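Local atomic coordinates of D-mannose isomerase (PDB entry 5X32), a protein that catalyses the reversible isomerisation of D-mannose to D-fructose, and less efficiently that of D-lyxose, but does not act on D-glucose. Residues 82-85 and 86-90; 130-133 and 134-137; 255-258 and 259-263. One frame throughout, in Å; residues are numbered along the deposited sequence.

Contact 1: residues 82-85 and 86-90; sequences IQYL and RQRHQ
R86 lies alongside I82 one helical turn earlier, the two side chains pointing the same way. Its backbone N donates to I82 O at 3.0 Å, and its CG rests against I82 CG2 at 4.1 Å before the guanidinium turns off to a cation-pi contact with W136. Q87 repeats the helical bond, with N 2.9 Å from Q83 O, and its CG leans on that same carbonyl oxygen. R88 N reaches Y84 O at 3.1 Å. Y84 and R88 run side by side, both with CG anti to the backbone N (chi1 -170° for Y84), and R88 CB sits over one face of the Y84 ring, 4.0 Å from the centroid and 15° off the normal, a CH-pi contact that CG continues toward CZ and OH. Beyond this the guanidinium is held by N105 OD1 and G102 O. This is the C-terminal end of helix 72-89, one of the helices of the (alpha/alpha)6 barrel of the N-acylglucosamine 2-epimerase family, and here the helix widens into a pi-type turn. H89 N makes weak bonds to both Y84 O and L85 O. The H89 and Y84 rings meet obliquely, their planes at 76°, with H89 CD2 3.5 Å from Y84 CE2. Both ring nitrogens of H89 have outside partners, ND1 bonding V97 O and NE2, weakly, S55 OG, which probably limits the imidazole's rotation. H89 CB also touches L85 CD1. Q90 N closes the wide turn on L85 O at 3.0 Å, five residues back, where the chain leaves helical geometry.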
ATOM      1  N   ILE A  82      -7.345  12.223 -11.395  1.00 61.35           N
ATOM      2  CA  ILE A  82      -7.190  11.467 -12.631  1.00 61.21           C
ATOM      3  C   ILE A  82      -6.704  12.378 -13.766  1.00 61.53           C
ATOM      4  O   ILE A  82      -5.838  11.997 -14.565  1.00 62.86           O
ATOM      5  CB  ILE A  82      -8.501  10.807 -13.051  1.00 57.66           C
ATOM      6  CG1 ILE A  82      -8.971   9.812 -11.999  1.00 60.79           C
ATOM      7  CG2 ILE A  82      -8.304  10.061 -14.351  1.00 54.18           C
ATOM      8  CD1 ILE A  82      -8.098   8.573 -11.935  1.00 64.99           C
ATOM      9  N   GLN A  83      -7.241  13.592 -13.815  1.00 57.86           N
ATOM     10  CA  GLN A  83      -6.835  14.541 -14.845  1.00 67.88           C
ATOM     11  C   GLN A  83      -5.349  14.830 -14.715  1.00 64.12           C
ATOM     12  O   GLN A  83      -4.606  14.761 -15.700  1.00 64.75           O
ATOM     13  CB  GLN A  83      -7.657  15.830 -14.752  1.00 63.80           C
ATOM     14  CG  GLN A  83      -9.066  15.679 -15.279  1.00 60.38           C
ATOM     15  CD  GLN A  83      -9.937  16.877 -14.963  1.00 73.82           C
ATOM     16  OE1 GLN A  83      -9.449  17.922 -14.524  1.00 79.76           O
ATOM     17  NE2 GLN A  83     -11.244  16.727 -15.171  1.00 70.16           N
ATOM     18  N   TYR A  84      -4.902  15.116 -13.496  1.00 60.19           N
ATOM     19  CA  TYR A  84      -3.476  15.385 -13.297  1.00 58.94           C
ATOM     20  C   TYR A  84      -2.627  14.174 -13.672  1.00 59.63           C
ATOM     21  O   TYR A  84      -1.507  14.302 -14.179  1.00 57.45           O
ATOM     22  CB  TYR A  84      -3.190  15.735 -11.859  1.00 58.10           C
ATOM     23  CG  TYR A  84      -1.798  16.250 -11.622  1.00 57.43           C
ATOM     24  CD1 TYR A  84      -1.449  17.544 -11.961  1.00 52.85           C
ATOM     25  CD2 TYR A  84      -0.812  15.416 -11.097  1.00 56.94           C
ATOM     26  CE1 TYR A  84      -0.171  18.017 -11.735  1.00 58.08           C
ATOM     27  CE2 TYR A  84       0.468  15.874 -10.877  1.00 55.02           C
ATOM     28  CZ  TYR A  84       0.786  17.175 -11.194  1.00 59.93           C
ATOM     29  OH  TYR A  84       2.068  17.626 -10.974  1.00 57.32           O
ATOM     30  N   LEU A  85      -3.155  12.993 -13.387  1.00 56.43           N
ATOM     31  CA  LEU A  85      -2.414  11.781 -13.659  1.00 58.86           C
ATOM     32  C   LEU A  85      -2.158  11.694 -15.148  1.00 60.15           C
ATOM     33  O   LEU A  85      -1.022  11.507 -15.586  1.00 57.40           O
ATOM     34  CB  LEU A  85      -3.175  10.548 -13.153  1.00 52.55           C
ATOM     35  CG  LEU A  85      -2.509   9.198 -13.424  1.00 56.14           C
ATOM     36  CD1 LEU A  85      -1.112   9.130 -12.823  1.00 54.92           C
ATOM     37  CD2 LEU A  85      -3.369   8.066 -12.876  1.00 56.61           C
ATOM     38  N   ARG A  86      -3.214  11.903 -15.927  1.00 65.71           N
ATOM     39  CA  ARG A  86      -3.141  11.628 -17.358  1.00 65.02           C
ATOM     40  C   ARG A  86      -2.517  12.747 -18.189  1.00 58.62           C
ATOM     41  O   ARG A  86      -1.915  12.491 -19.229  1.00 66.21           O
ATOM     42  CB  ARG A  86      -4.535  11.330 -17.883  1.00 61.51           C
ATOM     43  CG  ARG A  86      -5.255  10.271 -17.100  1.00 61.60           C
ATOM     44  CD  ARG A  86      -6.214   9.562 -17.991  1.00 64.05           C
ATOM     45  NE  ARG A  86      -5.470   8.788 -18.966  1.00 71.59           N
ATOM     46  CZ  ARG A  86      -5.844   8.629 -20.222  1.00 75.20           C
ATOM     47  NH1 ARG A  86      -6.957   9.213 -20.658  1.00 75.58           N
ATOM     48  NH2 ARG A  86      -5.093   7.902 -21.040  1.00 77.26           N
ATOM     49  N   GLN A  87      -2.627  13.982 -17.732  1.00 58.85           N
ATOM     50  CA  GLN A  87      -2.131  15.095 -18.542  1.00 65.85           C
ATOM     51  C   GLN A  87      -0.728  15.543 -18.168  1.00 66.58           C
ATOM     52  O   GLN A  87      -0.006  16.105 -19.000  1.00 66.94           O
ATOM     53  CB  GLN A  87      -3.104  16.264 -18.458  1.00 59.99           C
ATOM     54  CG  GLN A  87      -4.522  15.811 -18.750  1.00 65.46           C
ATOM     55  CD  GLN A  87      -5.553  16.896 -18.558  1.00 74.02           C
ATOM     56  OE1 GLN A  87      -5.235  18.017 -18.148  1.00 71.74           O
ATOM     57  NE2 GLN A  87      -6.812  16.559 -18.833  1.00 74.97           N
ATOM     58  N   ARG A  88      -0.342  15.296 -16.921  1.00 61.64           N
ATOM     59  CA  ARG A  88       0.956  15.742 -16.445  1.00 53.44           C
ATOM     60  C   ARG A  88       1.903  14.566 -16.271  1.00 58.63           C
ATOM     61  O   ARG A  88       3.075  14.656 -16.659  1.00 54.52           O
ATOM     62  CB  ARG A  88       0.810  16.516 -15.135  1.00 50.67           C
ATOM     63  CG  ARG A  88       2.111  17.046 -14.608  1.00 50.35           C
ATOM     64  CD  ARG A  88       2.874  17.748 -15.683  1.00 50.42           C
ATOM     65  NE  ARG A  88       4.119  18.331 -15.206  1.00 51.81           N
ATOM     66  CZ  ARG A  88       5.294  17.745 -15.391  1.00 54.84           C
ATOM     67  NH1 ARG A  88       5.342  16.583 -16.035  1.00 55.30           N
ATOM     68  NH2 ARG A  88       6.411  18.312 -14.949  1.00 55.30           N
ATOM     69  N   HIS A  89       1.408  13.480 -15.670  1.00 58.33           N
ATOM     70  CA  HIS A  89       2.269  12.338 -15.372  1.00 56.14           C
ATOM     71  C   HIS A  89       2.434  11.431 -16.574  1.00 62.19           C
ATOM     72  O   HIS A  89       3.534  10.913 -16.820  1.00 61.45           O
ATOM     73  CB  HIS A  89       1.742  11.519 -14.175  1.00 49.69           C
ATOM     74  CG  HIS A  89       2.196  12.046 -12.854  1.00 45.68           C
ATOM     75  ND1 HIS A  89       3.474  11.856 -12.379  1.00 50.45           N
ATOM     76  CD2 HIS A  89       1.543  12.755 -11.905  1.00 48.66           C
ATOM     77  CE1 HIS A  89       3.595  12.440 -11.199  1.00 53.56           C
ATOM     78  NE2 HIS A  89       2.438  12.995 -10.890  1.00 47.04           N
ATOM     79  N   GLN A  90       1.349  11.236 -17.323  1.00 61.10           N
ATOM     80  CA  GLN A  90       1.404  10.287 -18.429  1.00 66.88           C
ATOM     81  C   GLN A  90       2.108  10.928 -19.606  1.00 65.98           C
ATOM     82  O   GLN A  90       1.525  11.730 -20.328  1.00 62.27           O
ATOM     83  CB  GLN A  90       0.020   9.830 -18.870  1.00 70.59           C
ATOM     84  CG  GLN A  90       0.073   8.570 -19.735  1.00 69.16           C
ATOM     85  CD  GLN A  90      -1.263   8.255 -20.397  1.00 76.95           C
ATOM     86  OE1 GLN A  90      -2.237   9.006 -20.271  1.00 77.89           O
ATOM     87  NE2 GLN A  90      -1.317   7.130 -21.092  1.00 82.03           N
TER

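Contact 2: residues 130-133 and 134-137; sequences LSEA and EVWI
W136 folds its indole back under E132 and A133, so that E132 and A133 lie over one face of the ring system. At its root, W136 CB lies 3.4 Å from A133 O, and with CG anti to the carbonyl carbon (chi1 -63°) the ring is directed back toward the preceding loop. CG and CD1 pass beneath E132 O. W136 NE1, of the pyrrole, lies 3.5 Å from E132 CG, and CE2 and CZ2, toward the benzene ring, meet the same methylene. E132 CB stands over the six-membered ring, 26° off its normal, in a CH-pi contact, and the side chain crosses the indole at about a right angle. Over the same face, W136 CE3 packs against A133, 3.4 Å from A133 CA and a little farther from CB. W136 CZ3, at the far end, meets L130 CD2 at 3.9 Å, the leucine methyl coming to the ring edge near its plane. The side chain of E132 bends at chi2, which carries its carboxylate away from the indole and over V135. In the backbone, A133 N donates to L130 O at 2.9 Å, closing a type I turn, and W136 N reaches E132 O at 3.2 Å. I137 N bonds A133 O. Outside, L130 and W136 rest on I82 of helix 72-89, while A133 packs on A125 and L126. The arrangement is a type I turn leading into the start of helix 133-147, in the short connection that joins it to helix 112-127 within the family's (alpha/alpha)6 barrel.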
ATOM      1  N   LEU A 130     -15.934   6.274 -14.317  1.00 76.20           N
ATOM      2  CA  LEU A 130     -15.240   6.671 -15.526  1.00 70.62           C
ATOM      3  C   LEU A 130     -15.125   5.407 -16.344  1.00 76.83           C
ATOM      4  O   LEU A 130     -14.190   4.620 -16.158  1.00 76.47           O
ATOM      5  CB  LEU A 130     -13.865   7.268 -15.235  1.00 72.86           C
ATOM      6  CG  LEU A 130     -13.780   8.775 -14.960  1.00 70.58           C
ATOM      7  CD1 LEU A 130     -14.551   9.136 -13.701  1.00 72.34           C
ATOM      8  CD2 LEU A 130     -12.330   9.253 -14.867  1.00 60.06           C
ATOM      9  N   SER A 131     -16.098   5.217 -17.238  1.00 79.80           N
ATOM     10  CA  SER A 131     -16.252   3.997 -18.034  1.00 73.79           C
ATOM     11  C   SER A 131     -14.961   3.655 -18.751  1.00 72.41           C
ATOM     12  O   SER A 131     -14.638   2.487 -18.976  1.00 69.14           O
ATOM     13  CB  SER A 131     -17.388   4.162 -19.039  1.00 74.47           C
ATOM     14  OG  SER A 131     -18.427   4.958 -18.499  1.00 78.76           O
ATOM     15  N   GLU A 132     -14.247   4.712 -19.122  1.00 72.94           N
ATOM     16  CA  GLU A 132     -13.034   4.624 -19.910  1.00 73.54           C
ATOM     17  C   GLU A 132     -11.882   3.919 -19.189  1.00 77.17           C
ATOM     18  O   GLU A 132     -10.979   3.354 -19.812  1.00 75.21           O
ATOM     19  CB  GLU A 132     -12.605   6.032 -20.308  1.00 70.77           C
ATOM     20  CG  GLU A 132     -11.648   6.034 -21.461  1.00 80.22           C
ATOM     21  CD  GLU A 132     -12.131   5.135 -22.590  1.00 89.24           C
ATOM     22  OE1 GLU A 132     -13.271   5.340 -23.074  1.00 92.59           O
ATOM     23  OE2 GLU A 132     -11.383   4.204 -22.971  1.00 83.63           O
ATOM     24  N   ALA A 133     -11.923   3.946 -17.866  1.00 74.46           N
ATOM     25  CA  ALA A 133     -10.827   3.416 -17.083  1.00 69.55           C
ATOM     26  C   ALA A 133     -10.590   1.944 -17.408  1.00 72.54           C
ATOM     27  O   ALA A 133      -9.455   1.459 -17.339  1.00 71.50           O
ATOM     28  CB  ALA A 133     -11.097   3.604 -15.602  1.00 69.22           C
ATOM     29  N   GLU A 134     -11.665   1.239 -17.755  1.00 74.36           N
ATOM     30  CA  GLU A 134     -11.572  -0.180 -18.064  1.00 72.82           C
ATOM     31  C   GLU A 134     -10.545  -0.392 -19.160  1.00 69.71           C
ATOM     32  O   GLU A 134      -9.738  -1.316 -19.096  1.00 67.52           O
ATOM     33  CB  GLU A 134     -12.937  -0.730 -18.481  1.00 71.60           C
ATOM     34  CG  GLU A 134     -12.918  -2.210 -18.785  1.00 77.62           C
ATOM     35  CD  GLU A 134     -14.263  -2.864 -18.555  1.00 85.86           C
ATOM     36  OE1 GLU A 134     -15.272  -2.120 -18.520  1.00 86.34           O
ATOM     37  OE2 GLU A 134     -14.309  -4.103 -18.352  1.00 86.43           O
ATOM     38  N   VAL A 135     -10.541   0.533 -20.118  1.00 71.06           N
ATOM     39  CA  VAL A 135      -9.559   0.551 -21.196  1.00 73.16           C
ATOM     40  C   VAL A 135      -8.179   0.964 -20.689  1.00 71.04           C
ATOM     41  O   VAL A 135      -7.180   0.322 -21.030  1.00 72.02           O
ATOM     42  CB  VAL A 135      -9.976   1.506 -22.353  1.00 74.95           C
ATOM     43  CG1 VAL A 135      -8.828   1.694 -23.337  1.00 65.46           C
ATOM     44  CG2 VAL A 135     -11.226   0.993 -23.068  1.00 65.47           C
ATOM     45  N   TRP A 136      -8.127   2.014 -19.863  1.00 67.55           N
ATOM     46  CA  TRP A 136      -6.861   2.484 -19.301  1.00 63.04           C
ATOM     47  C   TRP A 136      -6.151   1.360 -18.547  1.00 67.11           C
ATOM     48  O   TRP A 136      -4.949   1.128 -18.730  1.00 65.73           O
ATOM     49  CB  TRP A 136      -7.105   3.650 -18.361  1.00 63.27           C
ATOM     50  CG  TRP A 136      -7.687   4.829 -19.023  1.00 71.56           C
ATOM     51  CD1 TRP A 136      -7.652   5.117 -20.352  1.00 66.71           C
ATOM     52  CD2 TRP A 136      -8.407   5.903 -18.395  1.00 72.05           C
ATOM     53  NE1 TRP A 136      -8.292   6.305 -20.592  1.00 71.78           N
ATOM     54  CE2 TRP A 136      -8.768   6.809 -19.412  1.00 69.35           C
ATOM     55  CE3 TRP A 136      -8.772   6.187 -17.074  1.00 65.59           C
ATOM     56  CZ2 TRP A 136      -9.480   7.977 -19.154  1.00 61.41           C
ATOM     57  CZ3 TRP A 136      -9.486   7.349 -16.819  1.00 66.62           C
ATOM     58  CH2 TRP A 136      -9.832   8.228 -17.856  1.00 64.24           C
ATOM     59  N   ILE A 137      -6.918   0.632 -17.741  1.00 65.44           N
ATOM     60  CA  ILE A 137      -6.371  -0.480 -16.983  1.00 66.72           C
ATOM     61  C   ILE A 137      -5.747  -1.429 -17.980  1.00 70.84           C
ATOM     62  O   ILE A 137      -4.553  -1.816 -17.890  1.00 66.69           O
ATOM     63  CB  ILE A 137      -7.466  -1.221 -16.184  1.00 63.07           C
ATOM     64  CG1 ILE A 137      -8.053  -0.328 -15.094  1.00 60.67           C
ATOM     65  CG2 ILE A 137      -6.920  -2.516 -15.614  1.00 60.00           C
ATOM     66  CD1 ILE A 137      -9.264  -0.916 -14.438  1.00 60.36           C
TER

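Contact 3: residues 255-258 and 259-263; sequences WAKL and LLMLD
The indole of W255, whose carbonyl receives L259 N, carries L258 CD1 over one face, 3.9 Å above the plane and offset toward the rim on the benzene side, near CE3. Around the same ring come M177 of helix 173-190 and I206 and C207 of helix 193-212, which seat it between neighbouring helices. The backbone here runs as regular alpha helix: L259 N lies 2.8 Å from W255 O, and M261 N reaches K257 O at 2.9 Å. L259 CG lies beside W255 O, the oxygen its own N-H engages, and probably helps to cover it. With an alanine here, CG and both methyls would be gone, which is likely to open a gap beside W255 O and leave that carbonyl less covered. K257 and M261, one turn apart, lie side by side. K257 CG, anti to the backbone N (chi1 172°), comes within 3.8 Å of M261 SD, and the sulfur, M261 SD, stands more loosely against L258 CD2 at 4.5 Å. The lysine chain then bends at chi3 and chi4, and NZ forms a salt bridge to E316, so its aliphatic part packs while its charge is met on helix 311-328. L260 reaches the same helix through L323 and L324. The whole is a largely buried part, more than two turns long, of helix 249-265 in the (alpha/alpha)6 barrel, next to the probable active site: the W255 side chain is about 5 Å from that of H251, assigned by similarity as a proton donor/acceptor.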
ATOM      1  N   TRP A 255       1.330  -9.199   3.085  1.00 50.06           N
ATOM      2  CA  TRP A 255       1.097 -10.415   2.321  1.00 52.32           C
ATOM      3  C   TRP A 255       0.031 -11.325   2.932  1.00 53.34           C
ATOM      4  O   TRP A 255      -0.808 -11.839   2.210  1.00 54.98           O
ATOM      5  CB  TRP A 255       2.382 -11.203   2.158  1.00 52.89           C
ATOM      6  CG  TRP A 255       3.174 -10.803   0.969  1.00 50.84           C
ATOM      7  CD1 TRP A 255       4.435 -10.293   0.956  1.00 46.53           C
ATOM      8  CD2 TRP A 255       2.759 -10.891  -0.399  1.00 45.36           C
ATOM      9  NE1 TRP A 255       4.834 -10.071  -0.336  1.00 47.22           N
ATOM     10  CE2 TRP A 255       3.823 -10.427  -1.186  1.00 49.43           C
ATOM     11  CE3 TRP A 255       1.593 -11.334  -1.033  1.00 46.73           C
ATOM     12  CZ2 TRP A 255       3.756 -10.377  -2.581  1.00 57.81           C
ATOM     13  CZ3 TRP A 255       1.530 -11.301  -2.423  1.00 54.86           C
ATOM     14  CH2 TRP A 255       2.603 -10.820  -3.181  1.00 56.32           C
ATOM     15  N   ALA A 256       0.063 -11.538   4.242  1.00 48.74           N
ATOM     16  CA  ALA A 256      -1.021 -12.272   4.893  1.00 51.83           C
ATOM     17  C   ALA A 256      -2.385 -11.728   4.459  1.00 51.37           C
ATOM     18  O   ALA A 256      -3.303 -12.480   4.081  1.00 52.19           O
ATOM     19  CB  ALA A 256      -0.874 -12.196   6.408  1.00 47.23           C
ATOM     20  N   LYS A 257      -2.505 -10.407   4.496  1.00 49.66           N
ATOM     21  CA  LYS A 257      -3.751  -9.769   4.093  1.00 53.78           C
ATOM     22  C   LYS A 257      -4.102 -10.091   2.639  1.00 56.61           C
ATOM     23  O   LYS A 257      -5.238 -10.466   2.329  1.00 58.52           O
ATOM     24  CB  LYS A 257      -3.677  -8.255   4.270  1.00 53.72           C
ATOM     25  CG  LYS A 257      -4.885  -7.532   3.666  1.00 58.19           C
ATOM     26  CD  LYS A 257      -4.839  -6.063   3.944  1.00 53.84           C
ATOM     27  CE  LYS A 257      -3.533  -5.490   3.438  1.00 52.85           C
ATOM     28  NZ  LYS A 257      -3.593  -4.932   2.066  1.00 57.64           N
ATOM     29  N   LEU A 258      -3.137  -9.909   1.744  1.00 54.29           N
ATOM     30  CA  LEU A 258      -3.379 -10.191   0.334  1.00 54.61           C
ATOM     31  C   LEU A 258      -3.813 -11.659   0.122  1.00 55.50           C
ATOM     32  O   LEU A 258      -4.776 -11.922  -0.590  1.00 58.03           O
ATOM     33  CB  LEU A 258      -2.131  -9.845  -0.488  1.00 48.25           C
ATOM     34  CG  LEU A 258      -1.870  -8.322  -0.488  1.00 56.48           C
ATOM     35  CD1 LEU A 258      -0.519  -7.958  -1.084  1.00 54.01           C
ATOM     36  CD2 LEU A 258      -2.983  -7.541  -1.209  1.00 50.68           C
ATOM     37  N   LEU A 259      -3.147 -12.602   0.776  1.00 49.23           N
ATOM     38  CA  LEU A 259      -3.528 -14.013   0.683  1.00 56.67           C
ATOM     39  C   LEU A 259      -4.963 -14.245   1.127  1.00 57.55           C
ATOM     40  O   LEU A 259      -5.679 -15.010   0.501  1.00 60.08           O
ATOM     41  CB  LEU A 259      -2.613 -14.894   1.526  1.00 45.86           C
ATOM     42  CG  LEU A 259      -1.149 -14.852   1.091  1.00 52.48           C
ATOM     43  CD1 LEU A 259      -0.285 -15.827   1.906  1.00 49.21           C
ATOM     44  CD2 LEU A 259      -0.985 -15.032  -0.414  1.00 48.57           C
ATOM     45  N   LEU A 260      -5.393 -13.600   2.206  1.00 55.86           N
ATOM     46  CA  LEU A 260      -6.753 -13.860   2.680  1.00 57.80           C
ATOM     47  C   LEU A 260      -7.769 -13.218   1.728  1.00 56.38           C
ATOM     48  O   LEU A 260      -8.847 -13.773   1.444  1.00 59.78           O
ATOM     49  CB  LEU A 260      -6.917 -13.372   4.125  1.00 53.67           C
ATOM     50  CG  LEU A 260      -5.943 -14.108   5.053  1.00 53.49           C
ATOM     51  CD1 LEU A 260      -6.027 -13.672   6.487  1.00 59.59           C
ATOM     52  CD2 LEU A 260      -6.148 -15.600   4.973  1.00 60.36           C
ATOM     53  N   MET A 261      -7.401 -12.063   1.195  1.00 60.00           N
ATOM     54  CA  MET A 261      -8.235 -11.396   0.214  1.00 59.29           C
ATOM     55  C   MET A 261      -8.387 -12.259  -1.068  1.00 59.55           C
ATOM     56  O   MET A 261      -9.467 -12.351  -1.644  1.00 61.34           O
ATOM     57  CB  MET A 261      -7.643 -10.032  -0.090  1.00 56.04           C
ATOM     58  CG  MET A 261      -7.830  -9.005   1.012  1.00 63.92           C
ATOM     59  SD  MET A 261      -7.069  -7.432   0.551  1.00 62.58           S
ATOM     60  CE  MET A 261      -8.051  -6.950  -0.879  1.00 56.61           C
ATOM     61  N   LEU A 262      -7.308 -12.907  -1.485  1.00 53.25           N
ATOM     62  CA  LEU A 262      -7.346 -13.813  -2.620  1.00 57.02           C
ATOM     63  C   LEU A 262      -8.131 -15.073  -2.266  1.00 61.84           C
ATOM     64  O   LEU A 262      -8.841 -15.631  -3.088  1.00 65.09           O
ATOM     65  CB  LEU A 262      -5.931 -14.188  -3.028  1.00 54.09           C
ATOM     66  CG  LEU A 262      -5.236 -13.155  -3.899  1.00 58.26           C
ATOM     67  CD1 LEU A 262      -3.834 -13.628  -4.188  1.00 61.28           C
ATOM     68  CD2 LEU A 262      -6.016 -12.907  -5.182  1.00 58.16           C
ATOM     69  N   ASP A 263      -8.020 -15.503  -1.018  1.00 63.03           N
ATOM     70  CA  ASP A 263      -8.689 -16.709  -0.568  1.00 63.19           C
ATOM     71  C   ASP A 263     -10.197 -16.509  -0.552  1.00 66.45           C
ATOM     72  O   ASP A 263     -10.946 -17.491  -0.549  1.00 66.06           O
ATOM     73  CB  ASP A 263      -8.188 -17.140   0.811  1.00 64.48           C
ATOM     74  CG  ASP A 263      -8.531 -18.580   1.120  1.00 67.69           C
ATOM     75  OD1 ASP A 263      -8.955 -19.297   0.188  1.00 70.28           O
ATOM     76  OD2 ASP A 263      -8.332 -19.008   2.275  1.00 76.36           O
TER

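How the contacts relate
Contacts 1 and 2 are partly buried and adjoin, their centres 14 Å apart, whereas contact 3 is buried and lies about 31 Å, centre to centre, from contact 1, across the middle of the chain. Contact 1 ends a helix and contact 2 begins one; they touch where I82 CG2 packs on W136 CZ3 at 3.9 Å and on L130. Contact 3 lies within a helix, touching neither, its nearest atoms about 15 Å from contact 2. The chemistry follows: arginine and glutamate chains lie against aromatic rings in the two outer contacts, while leucines, a methionine and a tryptophan, with one salt-bridged lysine, make the inner one near the probable catalytic histidines.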